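Local atomic coordinates of endoglucanase E-5 (Thermobifida fusca, PDB entry 2CKS), a protein that catalyses endohydrolysis of (1->4)-beta-D-glucosidic linkages in cellulose, lichenin and cereal beta-D-glucans, this chain being its family 5 glycoside hydrolase catalytic domain. Residues R114-F119 / I156-Q161; I59-M64 / I136-N141. All blocks are in the same frame, centred on the assembly; numbering follows the deposited sequence.

How the contacts relate
Both contacts belong to one (beta/alpha)8 barrel, and their centres lie about 15 Å apart. Contact 2 is at the barrel's heart, where Arg61 meets Asn138 beside Glu139 and Glu231, the probable proton donor and nucleophile, which also bind a zinc ion. Contact 1 lies farther out, between helices 112-126 and 145-162, away from the annotated sites. The two contacts touch directly: Phe118 CZ packs on Met64 CE at 3.6 Å, while Ile159 CD1 reaches Ile136 CG2 at 3.8 Å and Phe119 CZ comes within 4.0 Å of Ile136 CA. The outer helices thus pack against both the strand and the loop of contact 2.

Contact 1: residues R114-F119 / I156-Q161; sequences RAKTFF and IPVIRQ
Lys116 O is the polar atom nearest the facing helix, and what approaches it is a methyl group: Val158 CG1 at 3.7 Å. No hydrogen bond joins 114-119 to 156-161. The branches of Val158 divide the work. While CG1 meets that carbonyl, Val158 CG2 lies 4.0 Å from Lys116 CG and 4.1 Å from Lys116 CD, so the valine packs against the aliphatic part of the lysine, crossing it at about a right angle. With CG anti to the carbonyl carbon (chi1 -70°) and the chain extended beyond it, Lys116 offers its methylenes to Val158 and carries NZ on past them.

About one turn farther along helix 112-126, Phe119 meets Ile159, the residue next to Val158. Ile159 CG1 sits 3.8 Å from Phe119 CB, and Ile159 CD1 continues to the root of the ring, 3.9 Å from Phe119 CG. The methyl approaches the ring obliquely. One face of that ring is covered from within its own helix, Phe118 CD2 standing 4.0 Å above its centre. Inward, Phe119 and Ile159 both touch Tyr134 of strand 132-135; Phe119 also reaches Val98 and Ile159 reaches Ile168, on the strands to either side.

These are successive outer helices of the (beta/alpha)8 barrel, 112-126 and 145-162, joined side by side over strand 132-135. The Phe119-Ile159 pair is buried and wholly apolar, whereas the Lys116-Val158 pair is partly exposed. Cohesion here therefore rests on shape and on excluding water from the inner pair, with no directional bond between residues 114-119 and 156-161.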
loop_
_atom_site.group_PDB
_atom_site.type_symbol
_atom_site.label_atom_id
_atom_site.label_comp_id
_atom_site.label_asym_id
_atom_site.label_seq_id
_atom_site.Cartn_x
_atom_site.Cartn_y
_atom_site.Cartn_z
ATOM N N ARG A 114 1.445 -14.220 -14.380
ATOM C CA ARG A 114 2.293 -14.257 -13.186
ATOM C C ARG A 114 1.505 -13.954 -11.925
ATOM O O ARG A 114 1.727 -14.579 -10.892
ATOM C CB ARG A 114 3.418 -13.222 -13.277
ATOM C CG ARG A 114 4.628 -13.679 -14.023
ATOM C CD ARG A 114 5.707 -12.623 -14.054
ATOM N NE ARG A 114 5.404 -11.620 -15.066
ATOM C CZ ARG A 114 5.828 -11.669 -16.316
ATOM N NH1 ARG A 114 6.586 -12.681 -16.725
ATOM N NH2 ARG A 114 5.479 -10.709 -17.167
ATOM N N ALA A 115 0.617 -12.969 -12.002
ATOM C CA ALA A 115 -0.154 -12.532 -10.839
ATOM C C ALA A 115 -1.049 -13.654 -10.335
ATOM O O ALA A 115 -1.162 -13.879 -9.130
ATOM C CB ALA A 115 -0.984 -11.304 -11.176
ATOM N N LYS A 116 -1.658 -14.387 -11.258
ATOM C CA LYS A 116 -2.514 -15.502 -10.876
ATOM C C LYS A 116 -1.692 -16.572 -10.168
ATOM O O LYS A 116 -2.128 -17.121 -9.173
ATOM C CB LYS A 116 -3.210 -16.113 -12.092
ATOM C CG LYS A 116 -4.272 -15.252 -12.712
ATOM C CD LYS A 116 -4.971 -16.027 -13.828
ATOM C CE LYS A 116 -6.109 -15.254 -14.438
ATOM N NZ LYS A 116 -6.776 -16.073 -15.500
ATOM N N THR A 117 -0.503 -16.866 -10.679
ATOM C CA THR A 117 0.365 -17.860 -10.060
ATOM C C THR A 117 0.804 -17.434 -8.662
ATOM O O THR A 117 0.723 -18.206 -7.712
ATOM C CB THR A 117 1.575 -18.102 -10.950
ATOM O OG1 THR A 117 1.125 -18.690 -12.173
ATOM C CG2 THR A 117 2.533 -19.135 -10.354
ATOM N N PHE A 118 1.247 -16.193 -8.543
ATOM C CA PHE A 118 1.748 -15.678 -7.275
ATOM C C PHE A 118 0.622 -15.597 -6.245
ATOM O O PHE A 118 0.761 -16.101 -5.143
ATOM C CB PHE A 118 2.400 -14.306 -7.478
ATOM C CG PHE A 118 2.746 -13.588 -6.193
ATOM C CD1 PHE A 118 3.861 -13.944 -5.451
ATOM C CD2 PHE A 118 1.962 -12.534 -5.739
ATOM C CE1 PHE A 118 4.162 -13.270 -4.272
ATOM C CE2 PHE A 118 2.270 -11.867 -4.578
ATOM C CZ PHE A 118 3.353 -12.223 -3.853
ATOM N N PHE A 119 -0.488 -14.965 -6.610
ATOM C CA PHE A 119 -1.589 -14.778 -5.664
ATOM C C PHE A 119 -2.258 -16.097 -5.278
ATOM O O PHE A 119 -2.684 -16.248 -4.146
ATOM C CB PHE A 119 -2.599 -13.747 -6.177
ATOM C CG PHE A 119 -2.162 -12.320 -5.963
ATOM C CD1 PHE A 119 -2.011 -11.819 -4.680
ATOM C CD2 PHE A 119 -1.899 -11.480 -7.035
ATOM C CE1 PHE A 119 -1.596 -10.520 -4.472
ATOM C CE2 PHE A 119 -1.497 -10.173 -6.829
ATOM C CZ PHE A 119 -1.349 -9.695 -5.549
ATOM N N ILE A 156 -9.308 -11.483 -9.024
ATOM C CA ILE A 156 -10.066 -11.603 -7.777
ATOM C C ILE A 156 -10.553 -13.033 -7.514
ATOM O O ILE A 156 -10.376 -13.525 -6.409
ATOM C CB ILE A 156 -11.209 -10.542 -7.696
ATOM C CG1 ILE A 156 -10.604 -9.165 -7.418
ATOM C CG2 ILE A 156 -12.222 -10.877 -6.591
ATOM C CD1 ILE A 156 -11.536 -8.026 -7.694
ATOM N N PRO A 157 -11.165 -13.707 -8.488
ATOM C CA PRO A 157 -11.626 -15.084 -8.262
ATOM C C PRO A 157 -10.519 -16.077 -7.925
ATOM O O PRO A 157 -10.789 -17.036 -7.213
ATOM C CB PRO A 157 -12.291 -15.466 -9.591
ATOM C CG PRO A 157 -12.531 -14.230 -10.288
ATOM C CD PRO A 157 -11.537 -13.228 -9.828
ATOM N N VAL A 158 -9.306 -15.861 -8.425
ATOM C CA VAL A 158 -8.179 -16.724 -8.089
ATOM C C VAL A 158 -7.887 -16.622 -6.592
ATOM O O VAL A 158 -7.694 -17.622 -5.918
ATOM C CB VAL A 158 -6.921 -16.357 -8.907
ATOM C CG1 VAL A 158 -5.718 -17.150 -8.429
ATOM C CG2 VAL A 158 -7.178 -16.585 -10.391
ATOM N N ILE A 159 -7.881 -15.403 -6.069
ATOM C CA ILE A 159 -7.690 -15.193 -4.634
ATOM C C ILE A 159 -8.868 -15.712 -3.811
ATOM O O ILE A 159 -8.670 -16.419 -2.824
ATOM C CB ILE A 159 -7.447 -13.692 -4.346
ATOM C CG1 ILE A 159 -6.107 -13.262 -4.942
ATOM C CG2 ILE A 159 -7.473 -13.410 -2.856
ATOM C CD1 ILE A 159 -5.919 -11.789 -5.034
ATOM N N ARG A 160 -10.086 -15.375 -4.234
ATOM C CA ARG A 160 -11.287 -15.637 -3.448
ATOM C C ARG A 160 -11.616 -17.125 -3.390
ATOM O O ARG A 160 -12.250 -17.593 -2.447
ATOM C CB ARG A 160 -12.472 -14.838 -4.002
ATOM C CG ARG A 160 -12.355 -13.322 -3.778
ATOM C CD ARG A 160 -12.735 -12.930 -2.380
ATOM N NE ARG A 160 -12.288 -11.606 -1.948
ATOM C CZ ARG A 160 -12.948 -10.473 -2.147
ATOM N NH1 ARG A 160 -14.079 -10.436 -2.842
ATOM N NH2 ARG A 160 -12.455 -9.350 -1.656
ATOM N N GLN A 161 -11.154 -17.872 -4.385
ATOM C CA GLN A 161 -11.310 -19.319 -4.400
ATOM C C GLN A 161 -10.576 -19.950 -3.223
ATOM O O GLN A 161 -11.012 -20.962 -2.677
ATOM C CB GLN A 161 -10.771 -19.881 -5.717
ATOM C CG GLN A 161 -10.754 -21.401 -5.809
ATOM C CD GLN A 161 -10.249 -21.879 -7.140
ATOM O OE1 GLN A 161 -10.508 -21.252 -8.170
ATOM N NE2 GLN A 161 -9.520 -22.990 -7.134
#

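Contact 2: residues I59-M64 / I136-N141; sequences IIRLSM and IANEPN
Arg61 NH2 donates a hydrogen bond to Asn138 OD1 at 2.7 Å, the one direct contact between residues 59-64 and 136-141, which lie on the second strand of this family 5 (beta/alpha)8 barrel and in the loop after the fourth. Asn138 and Glu139 form the Asn-Glu pair that follows the fourth barrel strand, as in related clan GH-A enzymes, with Glu139 the probable proton donor. The bond is short but bent, with an N-H...O angle of 130°. The oxygen lies at the edge of the guanidinium, near its plane, yet NH2 sits above the amide's carbonyl plane, 40° out of it, so the bond misses the usual lone-pair direction.

Arg61 spans the gap with an extended chain: CG is anti to the backbone N (chi1 174°), and the run continues straight to NE, so only the guanidinium end meets the loop. Other groups fix the rotation of that end. NE forms a salt bridge with Glu135 OE2, and NH1 forms one with OE2 of Glu231, the probable nucleophile, as well as a hydrogen bond to Ser32 OG. The buried positive charge would thus be offset by two carboxylates, those of Glu135 and Glu231, and Arg61 probably helps to position Glu231.

The amide of Asn138 is held at its other end too, since ND2 bonds to Ile102 O. Its side chain lies about 4 Å from a zinc ion; Glu139 and Glu231, the probable catalytic pair, bind a zinc ion in this crystal. Beyond this shell the loop secures itself: Asn141 ND2 reaches back past Pro140 to hydrogen-bond Glu139 O at 2.9 Å.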
loop_
_atom_site.group_PDB
_atom_site.type_symbol
_atom_site.label_atom_id
_atom_site.label_comp_id
_atom_site.label_asym_id
_atom_site.label_seq_id
_atom_site.Cartn_x
_atom_site.Cartn_y
_atom_site.Cartn_z
ATOM N N ILE A 59 0.245 -1.269 10.079
ATOM C CA ILE A 59 0.236 -1.985 8.814
ATOM C C ILE A 59 1.542 -1.725 8.064
ATOM O O ILE A 59 2.145 -0.646 8.182
ATOM C CB ILE A 59 -1.017 -1.524 8.012
ATOM C CG1 ILE A 59 -1.220 -2.312 6.720
ATOM C CG2 ILE A 59 -0.972 -0.042 7.712
ATOM C CD1 ILE A 59 -2.654 -2.204 6.200
ATOM N N ILE A 60 1.979 -2.731 7.322
ATOM C CA ILE A 60 3.142 -2.637 6.448
ATOM C C ILE A 60 2.718 -3.126 5.072
ATOM O O ILE A 60 2.059 -4.158 4.938
ATOM C CB ILE A 60 4.347 -3.457 6.988
ATOM C CG1 ILE A 60 5.582 -3.246 6.095
ATOM C CG2 ILE A 60 4.029 -4.933 7.105
ATOM C CD1 ILE A 60 6.855 -3.772 6.669
ATOM N N ARG A 61 3.093 -2.370 4.057
ATOM C CA ARG A 61 2.889 -2.780 2.683
ATOM C C ARG A 61 4.202 -3.326 2.145
ATOM O O ARG A 61 5.236 -2.649 2.187
ATOM C CB ARG A 61 2.417 -1.587 1.881
ATOM C CG ARG A 61 2.296 -1.793 0.390
ATOM C CD ARG A 61 1.940 -0.489 -0.203
ATOM N NE ARG A 61 1.559 -0.440 -1.598
ATOM C CZ ARG A 61 2.182 0.294 -2.517
ATOM N NH1 ARG A 61 3.310 0.948 -2.263
ATOM N NH2 ARG A 61 1.677 0.352 -3.724
ATOM N N LEU A 62 4.157 -4.566 1.664
ATOM C CA LEU A 62 5.316 -5.244 1.106
ATOM C C LEU A 62 5.327 -5.076 -0.410
ATOM O O LEU A 62 4.550 -5.713 -1.120
ATOM C CB LEU A 62 5.270 -6.725 1.485
ATOM C CG LEU A 62 5.158 -7.019 2.983
ATOM C CD1 LEU A 62 4.945 -8.509 3.213
ATOM C CD2 LEU A 62 6.378 -6.530 3.734
ATOM N N SER A 63 6.197 -4.202 -0.906
ATOM C CA SER A 63 6.180 -3.806 -2.300
ATOM C C SER A 63 7.128 -4.679 -3.097
ATOM O O SER A 63 8.342 -4.612 -2.926
ATOM C CB SER A 63 6.550 -2.331 -2.451
ATOM O OG SER A 63 5.548 -1.513 -1.858
ATOM N N MET A 64 6.555 -5.510 -3.949
ATOM C CA MET A 64 7.323 -6.402 -4.803
ATOM C C MET A 64 7.156 -5.993 -6.260
ATOM O O MET A 64 6.129 -6.261 -6.881
ATOM C CB MET A 64 6.853 -7.842 -4.617
ATOM C CG MET A 64 7.659 -8.873 -5.422
ATOM S SD MET A 64 7.057 -10.539 -5.179
ATOM C CE MET A 64 5.548 -10.475 -6.164
ATOM N N ILE A 136 -3.605 -5.887 -5.899
ATOM C CA ILE A 136 -3.395 -6.691 -7.114
ATOM C C ILE A 136 -2.752 -5.964 -8.308
ATOM O O ILE A 136 -2.356 -6.613 -9.273
ATOM C CB ILE A 136 -4.706 -7.374 -7.549
ATOM C CG1 ILE A 136 -5.793 -6.333 -7.836
ATOM C CG2 ILE A 136 -5.142 -8.383 -6.490
ATOM C CD1 ILE A 136 -7.000 -6.898 -8.545
ATOM N N ALA A 137 -2.617 -4.641 -8.227
ATOM C CA ALA A 137 -1.992 -3.855 -9.291
ATOM C C ALA A 137 -1.659 -2.446 -8.802
ATOM O O ALA A 137 -2.465 -1.529 -8.935
ATOM C CB ALA A 137 -2.917 -3.787 -10.508
ATOM N N ASN A 138 -0.467 -2.296 -8.236
ATOM C CA ASN A 138 0.013 -1.030 -7.658
ATOM C C ASN A 138 -0.414 0.248 -8.398
ATOM O O ASN A 138 -1.218 1.033 -7.873
ATOM C CB ASN A 138 1.543 -1.102 -7.547
ATOM C CG ASN A 138 2.195 0.241 -7.317
ATOM O OD1 ASN A 138 1.835 0.967 -6.393
ATOM N ND2 ASN A 138 3.154 0.595 -8.182
ATOM N N GLU A 139 0.128 0.457 -9.600
ATOM C CA GLU A 139 -0.065 1.708 -10.345
ATOM C C GLU A 139 -0.341 1.478 -11.833
ATOM O O GLU A 139 0.534 1.670 -12.672
ATOM C CB GLU A 139 1.135 2.648 -10.144
ATOM C CG GLU A 139 1.107 3.366 -8.802
ATOM C CD GLU A 139 2.072 4.536 -8.700
ATOM O OE1 GLU A 139 2.916 4.704 -9.615
ATOM O OE2 GLU A 139 1.990 5.296 -7.694
ATOM N N PRO A 140 -1.577 1.105 -12.163
ATOM C CA PRO A 140 -1.981 1.026 -13.575
ATOM C C PRO A 140 -1.759 2.371 -14.239
ATOM O O PRO A 140 -2.012 3.398 -13.625
ATOM C CB PRO A 140 -3.486 0.714 -13.508
ATOM C CG PRO A 140 -3.703 0.096 -12.148
ATOM C CD PRO A 140 -2.697 0.779 -11.261
ATOM N N ASN A 141 -1.248 2.377 -15.459
ATOM C CA ASN A 141 -1.135 3.611 -16.212
ATOM C C ASN A 141 -1.192 3.337 -17.709
ATOM O O ASN A 141 -0.793 2.268 -18.175
ATOM C CB ASN A 141 0.134 4.391 -15.810
ATOM C CG ASN A 141 1.412 3.601 -16.010
ATOM O OD1 ASN A 141 2.070 3.733 -17.047
ATOM N ND2 ASN A 141 1.794 2.795 -15.009
#